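Local coordinates for protein prophenoloxidase b (Marsupenaeus japonicus, PDB 3WKY) that is the hemolymph precursor of a type 3 copper phenoloxidase, which probably oxidises phenols once activated, and carries a dicopper-oxygen cluster, at residues D290-T302 / D351-F363. Numbering follows the deposited sequence.
Sequences DSNYVSQLEMWRT and DVYGNIHNLGHDF. With CUO (Cu2-o2 cluster), chain J.
Asp351 and Trp300 meet through one water, which takes the indole N-H at 2.9 Å from NE1 and donates to the Asp351 carbonyl O. The backbone from Tyr353 to Asn355 passes over one face of the indole: Gly354 CA makes a CH-pi contact 3.4 Å from the five-membered ring's centroid, and Asn355 N lies nearer the rim. Trp300 CG lies anti to its carbonyl carbon (chi1 -68°), which turns the indole under this glycine. Any CB on Gly354 would run into the ring. An alanine in place of Trp300 would probably leave the water without its N-H donor and a gap beneath Gly354. Ile356 slides its CG1 past Trp300 CB at 3.7 Å. Here helix 356-363 begins, nearly antiparallel to 294-302 (155°); on its side turned from 294-302, His357 and His361 bind one copper of the type 3 centre through NE2, with His397 as third ligand. Leu359 CD1 abuts the indole edge, 3.6 Å from Trp300 CH2, and its CD2 makes van der Waals contact with Asn292 OD1 (3.4 Å). Leu297 is a knob among Ile356, Leu359, Gly360 and Phe363, its CD2 over the Phe363 face, 4.2 Å from the centroid. Phe363 CE2 touches Val294 CG2 at 3.9 Å.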
loop_
_atom_site.group_PDB
_atom_site.type_symbol
_atom_site.label_atom_id
_atom_site.label_comp_id
_atom_site.label_asym_id
_atom_site.label_seq_id
_atom_site.Cartn_x
_atom_site.Cartn_y
_atom_site.Cartn_z
ATOM N N ASP A 290 -6.248 16.765 26.777
ATOM C CA ASP A 290 -7.516 16.030 26.870
ATOM C C ASP A 290 -7.739 15.023 25.735
ATOM O O ASP A 290 -8.853 14.544 25.533
ATOM C CB ASP A 290 -8.704 16.996 26.903
ATOM C CG ASP A 290 -8.769 17.797 28.188
ATOM O OD1 ASP A 290 -7.955 17.536 29.098
ATOM O OD2 ASP A 290 -9.643 18.685 28.284
ATOM N N SER A 291 -6.675 14.683 25.019
ATOM C CA SER A 291 -6.781 13.825 23.834
ATOM C C SER A 291 -6.921 12.340 24.134
ATOM O O SER A 291 -6.650 11.883 25.255
ATOM C CB SER A 291 -5.551 14.049 22.954
ATOM O OG SER A 291 -5.478 15.413 22.632
ATOM N N ASN A 292 -7.367 11.585 23.126
ATOM C CA ASN A 292 -7.404 10.123 23.211
ATOM C C ASN A 292 -6.919 9.527 21.892
ATOM O O ASN A 292 -6.952 10.210 20.863
ATOM C CB ASN A 292 -8.808 9.604 23.561
ATOM C CG ASN A 292 -9.170 9.858 25.015
ATOM O OD1 ASN A 292 -9.905 10.793 25.322
ATOM N ND2 ASN A 292 -8.630 9.036 25.918
ATOM N N TYR A 293 -6.454 8.277 21.928
ATOM C CA TYR A 293 -5.712 7.723 20.779
ATOM C C TYR A 293 -6.214 6.352 20.383
ATOM O O TYR A 293 -6.683 5.600 21.229
ATOM C CB TYR A 293 -4.224 7.675 21.124
ATOM C CG TYR A 293 -3.712 9.050 21.505
ATOM C CD1 TYR A 293 -3.854 9.545 22.804
ATOM C CD2 TYR A 293 -3.135 9.872 20.551
ATOM C CE1 TYR A 293 -3.407 10.843 23.132
ATOM C CE2 TYR A 293 -2.685 11.153 20.868
ATOM C CZ TYR A 293 -2.818 11.628 22.158
ATOM O OH TYR A 293 -2.367 12.912 22.439
ATOM N N VAL A 294 -6.125 6.022 19.092
ATOM C CA VAL A 294 -6.652 4.738 18.615
ATOM C C VAL A 294 -5.960 3.570 19.319
ATOM O O VAL A 294 -6.615 2.622 19.771
ATOM C CB VAL A 294 -6.515 4.599 17.066
ATOM C CG1 VAL A 294 -6.966 3.196 16.599
ATOM C CG2 VAL A 294 -7.318 5.685 16.340
ATOM N N SER A 295 -4.638 3.643 19.472
ATOM C CA SER A 295 -3.937 2.497 20.065
ATOM C C SER A 295 -4.189 2.407 21.569
ATOM O O SER A 295 -4.034 1.350 22.165
ATOM C CB SER A 295 -2.441 2.558 19.784
ATOM O OG SER A 295 -1.855 3.610 20.524
ATOM N N GLN A 296 -4.588 3.524 22.168
ATOM C CA GLN A 296 -5.035 3.545 23.557
ATOM C C GLN A 296 -6.327 2.729 23.698
ATOM O O GLN A 296 -6.415 1.814 24.537
ATOM C CB GLN A 296 -5.254 4.999 23.981
ATOM C CG GLN A 296 -5.703 5.204 25.430
ATOM C CD GLN A 296 -6.031 6.666 25.689
ATOM O OE1 GLN A 296 -6.558 7.353 24.808
ATOM N NE2 GLN A 296 -5.704 7.157 26.886
ATOM N N LEU A 297 -7.316 3.031 22.858
ATOM C CA LEU A 297 -8.559 2.244 22.837
ATOM C C LEU A 297 -8.279 0.776 22.517
ATOM O O LEU A 297 -8.923 -0.129 23.060
ATOM C CB LEU A 297 -9.574 2.808 21.824
ATOM C CG LEU A 297 -10.499 3.936 22.312
ATOM C CD1 LEU A 297 -9.688 5.181 22.698
ATOM C CD2 LEU A 297 -11.548 4.288 21.250
ATOM N N GLU A 298 -7.322 0.534 21.628
ATOM C CA GLU A 298 -6.944 -0.842 21.296
ATOM C C GLU A 298 -6.362 -1.585 22.479
ATOM O O GLU A 298 -6.636 -2.775 22.675
ATOM C CB GLU A 298 -5.968 -0.867 20.117
ATOM C CG GLU A 298 -6.658 -0.493 18.821
ATOM C CD GLU A 298 -5.703 -0.340 17.665
ATOM O OE1 GLU A 298 -4.497 -0.103 17.912
ATOM O OE2 GLU A 298 -6.175 -0.430 16.508
ATOM N N MET A 299 -5.575 -0.895 23.290
ATOM C CA MET A 299 -5.018 -1.557 24.470
ATOM C C MET A 299 -6.079 -1.802 25.555
ATOM O O MET A 299 -6.076 -2.856 26.203
ATOM C CB MET A 299 -3.812 -0.805 25.039
ATOM C CG MET A 299 -3.087 -1.628 26.123
ATOM S SD MET A 299 -2.467 -3.221 25.518
ATOM C CE MET A 299 -1.103 -2.617 24.492
ATOM N N TRP A 300 -6.999 -0.858 25.730
ATOM C CA TRP A 300 -8.152 -1.117 26.604
ATOM C C TRP A 300 -8.886 -2.367 26.137
ATOM O O TRP A 300 -9.284 -3.213 26.945
ATOM C CB TRP A 300 -9.135 0.053 26.579
ATOM C CG TRP A 300 -8.622 1.326 27.210
ATOM C CD1 TRP A 300 -7.675 1.434 28.167
ATOM C CD2 TRP A 300 -9.087 2.656 26.941
ATOM N NE1 TRP A 300 -7.492 2.763 28.503
ATOM C CE2 TRP A 300 -8.356 3.528 27.763
ATOM C CE3 TRP A 300 -10.050 3.191 26.074
ATOM C CZ2 TRP A 300 -8.559 4.910 27.755
ATOM C CZ3 TRP A 300 -10.253 4.563 26.070
ATOM C CH2 TRP A 300 -9.507 5.406 26.903
ATOM N N ARG A 301 -9.084 -2.480 24.830
ATOM C CA ARG A 301 -9.764 -3.634 24.256
ATOM C C ARG A 301 -8.987 -4.926 24.518
ATOM O O ARG A 301 -9.563 -5.955 24.900
ATOM C CB ARG A 301 -9.957 -3.442 22.743
ATOM C CG ARG A 301 -10.685 -4.614 22.078
ATOM C CD ARG A 301 -11.033 -4.287 20.626
ATOM N NE ARG A 301 -9.835 -4.095 19.806
ATOM C CZ ARG A 301 -9.868 -3.731 18.521
ATOM N NH1 ARG A 301 -11.027 -3.520 17.911
ATOM N NH2 ARG A 301 -8.745 -3.603 17.842
ATOM N N THR A 302 -7.678 -4.868 24.297
ATOM C CA THR A 302 -6.804 -6.008 24.579
ATOM C C THR A 302 -6.927 -6.444 26.046
ATOM O O THR A 302 -7.067 -7.645 26.345
ATOM C CB THR A 302 -5.344 -5.650 24.252
ATOM O OG1 THR A 302 -5.225 -5.429 22.837
ATOM C CG2 THR A 302 -4.391 -6.764 24.676
ATOM N N ASP A 351 -8.492 2.826 34.711
ATOM C CA ASP A 351 -7.136 3.021 34.179
ATOM C C ASP A 351 -6.698 1.854 33.298
ATOM O O ASP A 351 -5.858 2.014 32.414
ATOM C CB ASP A 351 -6.106 3.210 35.298
ATOM C CG ASP A 351 -6.201 4.566 35.971
ATOM O OD1 ASP A 351 -7.014 5.409 35.544
ATOM O OD2 ASP A 351 -5.425 4.792 36.920
ATOM N N VAL A 352 -7.274 0.684 33.544
ATOM C CA VAL A 352 -6.902 -0.519 32.809
ATOM C C VAL A 352 -7.854 -0.833 31.644
ATOM O O VAL A 352 -7.393 -1.160 30.538
ATOM C CB VAL A 352 -6.754 -1.721 33.777
ATOM C CG1 VAL A 352 -6.749 -3.061 33.025
ATOM C CG2 VAL A 352 -5.470 -1.546 34.596
ATOM N N TYR A 353 -9.166 -0.714 31.878
ATOM C CA TYR A 353 -10.173 -1.072 30.856
ATOM C C TYR A 353 -10.722 0.128 30.087
ATOM O O TYR A 353 -11.355 -0.037 29.037
ATOM C CB TYR A 353 -11.325 -1.925 31.456
ATOM C CG TYR A 353 -10.804 -3.157 32.135
ATOM C CD1 TYR A 353 -10.213 -4.177 31.401
ATOM C CD2 TYR A 353 -10.859 -3.291 33.522
ATOM C CE1 TYR A 353 -9.699 -5.313 32.026
ATOM C CE2 TYR A 353 -10.359 -4.416 34.150
ATOM C CZ TYR A 353 -9.775 -5.419 33.399
ATOM O OH TYR A 353 -9.276 -6.539 34.019
ATOM N N GLY A 354 -10.507 1.329 30.621
ATOM C CA GLY A 354 -10.787 2.555 29.884
ATOM C C GLY A 354 -12.247 2.940 29.721
ATOM O O GLY A 354 -13.072 2.776 30.632
ATOM N N ASN A 355 -12.565 3.461 28.540
ATOM C CA ASN A 355 -13.865 4.053 28.258
ATOM C C ASN A 355 -14.142 3.837 26.770
ATOM O O ASN A 355 -14.394 4.795 26.027
ATOM C CB ASN A 355 -13.820 5.556 28.597
ATOM C CG ASN A 355 -15.198 6.225 28.537
ATOM O OD1 ASN A 355 -16.223 5.563 28.663
ATOM N ND2 ASN A 355 -15.214 7.555 28.341
ATOM N N ILE A 356 -14.090 2.575 26.343
ATOM C CA ILE A 356 -14.066 2.245 24.917
ATOM C C ILE A 356 -15.297 2.699 24.158
ATOM O O ILE A 356 -15.200 3.388 23.150
ATOM C CB ILE A 356 -13.891 0.730 24.688
ATOM C CG1 ILE A 356 -12.500 0.279 25.146
ATOM C CG2 ILE A 356 -14.110 0.382 23.202
ATOM C CD1 ILE A 356 -12.424 -1.255 25.386
ATOM N N HIS A 357 -16.472 2.293 24.619
ATOM C CA HIS A 357 -17.661 2.554 23.830
ATOM C C HIS A 357 -17.993 4.048 23.714
ATOM O O HIS A 357 -18.317 4.535 22.615
ATOM C CB HIS A 357 -18.867 1.772 24.361
ATOM C CG HIS A 357 -20.163 2.442 24.067
ATOM N ND1 HIS A 357 -20.729 3.361 24.926
ATOM C CD2 HIS A 357 -20.988 2.370 22.989
ATOM C CE1 HIS A 357 -21.848 3.822 24.396
ATOM N NE2 HIS A 357 -22.032 3.229 23.236
ATOM N N ASN A 358 -17.914 4.783 24.826
ATOM C CA ASN A 358 -18.231 6.216 24.786
ATOM C C ASN A 358 -17.255 6.975 23.894
ATOM O O ASN A 358 -17.660 7.810 23.068
ATOM C CB ASN A 358 -18.232 6.841 26.193
ATOM C CG ASN A 358 -19.425 6.391 27.030
ATOM O OD1 ASN A 358 -20.455 5.998 26.485
ATOM N ND2 ASN A 358 -19.286 6.445 28.352
ATOM N N LEU A 359 -15.967 6.708 24.072
ATOM C CA LEU A 359 -14.972 7.447 23.297
ATOM C C LEU A 359 -15.082 7.100 21.820
ATOM O O LEU A 359 -14.870 7.956 20.960
ATOM C CB LEU A 359 -13.558 7.227 23.824
ATOM C CG LEU A 359 -13.224 8.196 24.966
ATOM C CD1 LEU A 359 -11.997 7.731 25.739
ATOM C CD2 LEU A 359 -13.003 9.612 24.418
ATOM N N GLY A 360 -15.453 5.860 21.529
ATOM C CA GLY A 360 -15.637 5.436 20.149
ATOM C C GLY A 360 -16.673 6.286 19.445
ATOM O O GLY A 360 -16.515 6.617 18.279
ATOM N N HIS A 361 -17.756 6.635 20.142
ATOM C CA HIS A 361 -18.736 7.560 19.568
ATOM C C HIS A 361 -18.095 8.884 19.194
ATOM O O HIS A 361 -18.377 9.458 18.131
ATOM C CB HIS A 361 -19.832 7.862 20.570
ATOM C CG HIS A 361 -20.964 6.893 20.509
ATOM N ND1 HIS A 361 -22.063 7.098 19.708
ATOM C CD2 HIS A 361 -21.156 5.709 21.134
ATOM C CE1 HIS A 361 -22.899 6.083 19.848
ATOM N NE2 HIS A 361 -22.361 5.231 20.697
ATOM N N ASP A 362 -17.261 9.388 20.090
ATOM C CA ASP A 362 -16.600 10.660 19.851
ATOM C C ASP A 362 -15.514 10.594 18.765
ATOM O O ASP A 362 -15.347 11.545 17.998
ATOM C CB ASP A 362 -16.034 11.213 21.163
ATOM C CG ASP A 362 -17.128 11.731 22.093
ATOM O OD1 ASP A 362 -18.239 12.033 21.599
ATOM O OD2 ASP A 362 -16.879 11.832 23.313
ATOM N N PHE A 363 -14.766 9.496 18.704
ATOM C CA PHE A 363 -13.832 9.312 17.586
ATOM C C PHE A 363 -14.578 9.328 16.254
ATOM O O PHE A 363 -14.145 9.970 15.305
ATOM C CB PHE A 363 -13.099 7.976 17.695
ATOM C CG PHE A 363 -11.878 7.991 18.581
ATOM C CD1 PHE A 363 -11.967 8.318 19.931
ATOM C CD2 PHE A 363 -10.639 7.623 18.065
ATOM C CE1 PHE A 363 -10.841 8.295 20.743
ATOM C CE2 PHE A 363 -9.507 7.587 18.879
ATOM C CZ PHE A 363 -9.607 7.929 20.215
HETATM CU CU1 CUO J . -26.783 3.794 22.987
HETATM CU CU2 CUO J . -23.426 3.729 21.684
HETATM O O1 CUO J . -24.803 4.045 23.076
HETATM O O2 CUO J . -25.272 4.890 21.727
HETATM O O HOH W 1 -5.948 4.087 30.606
#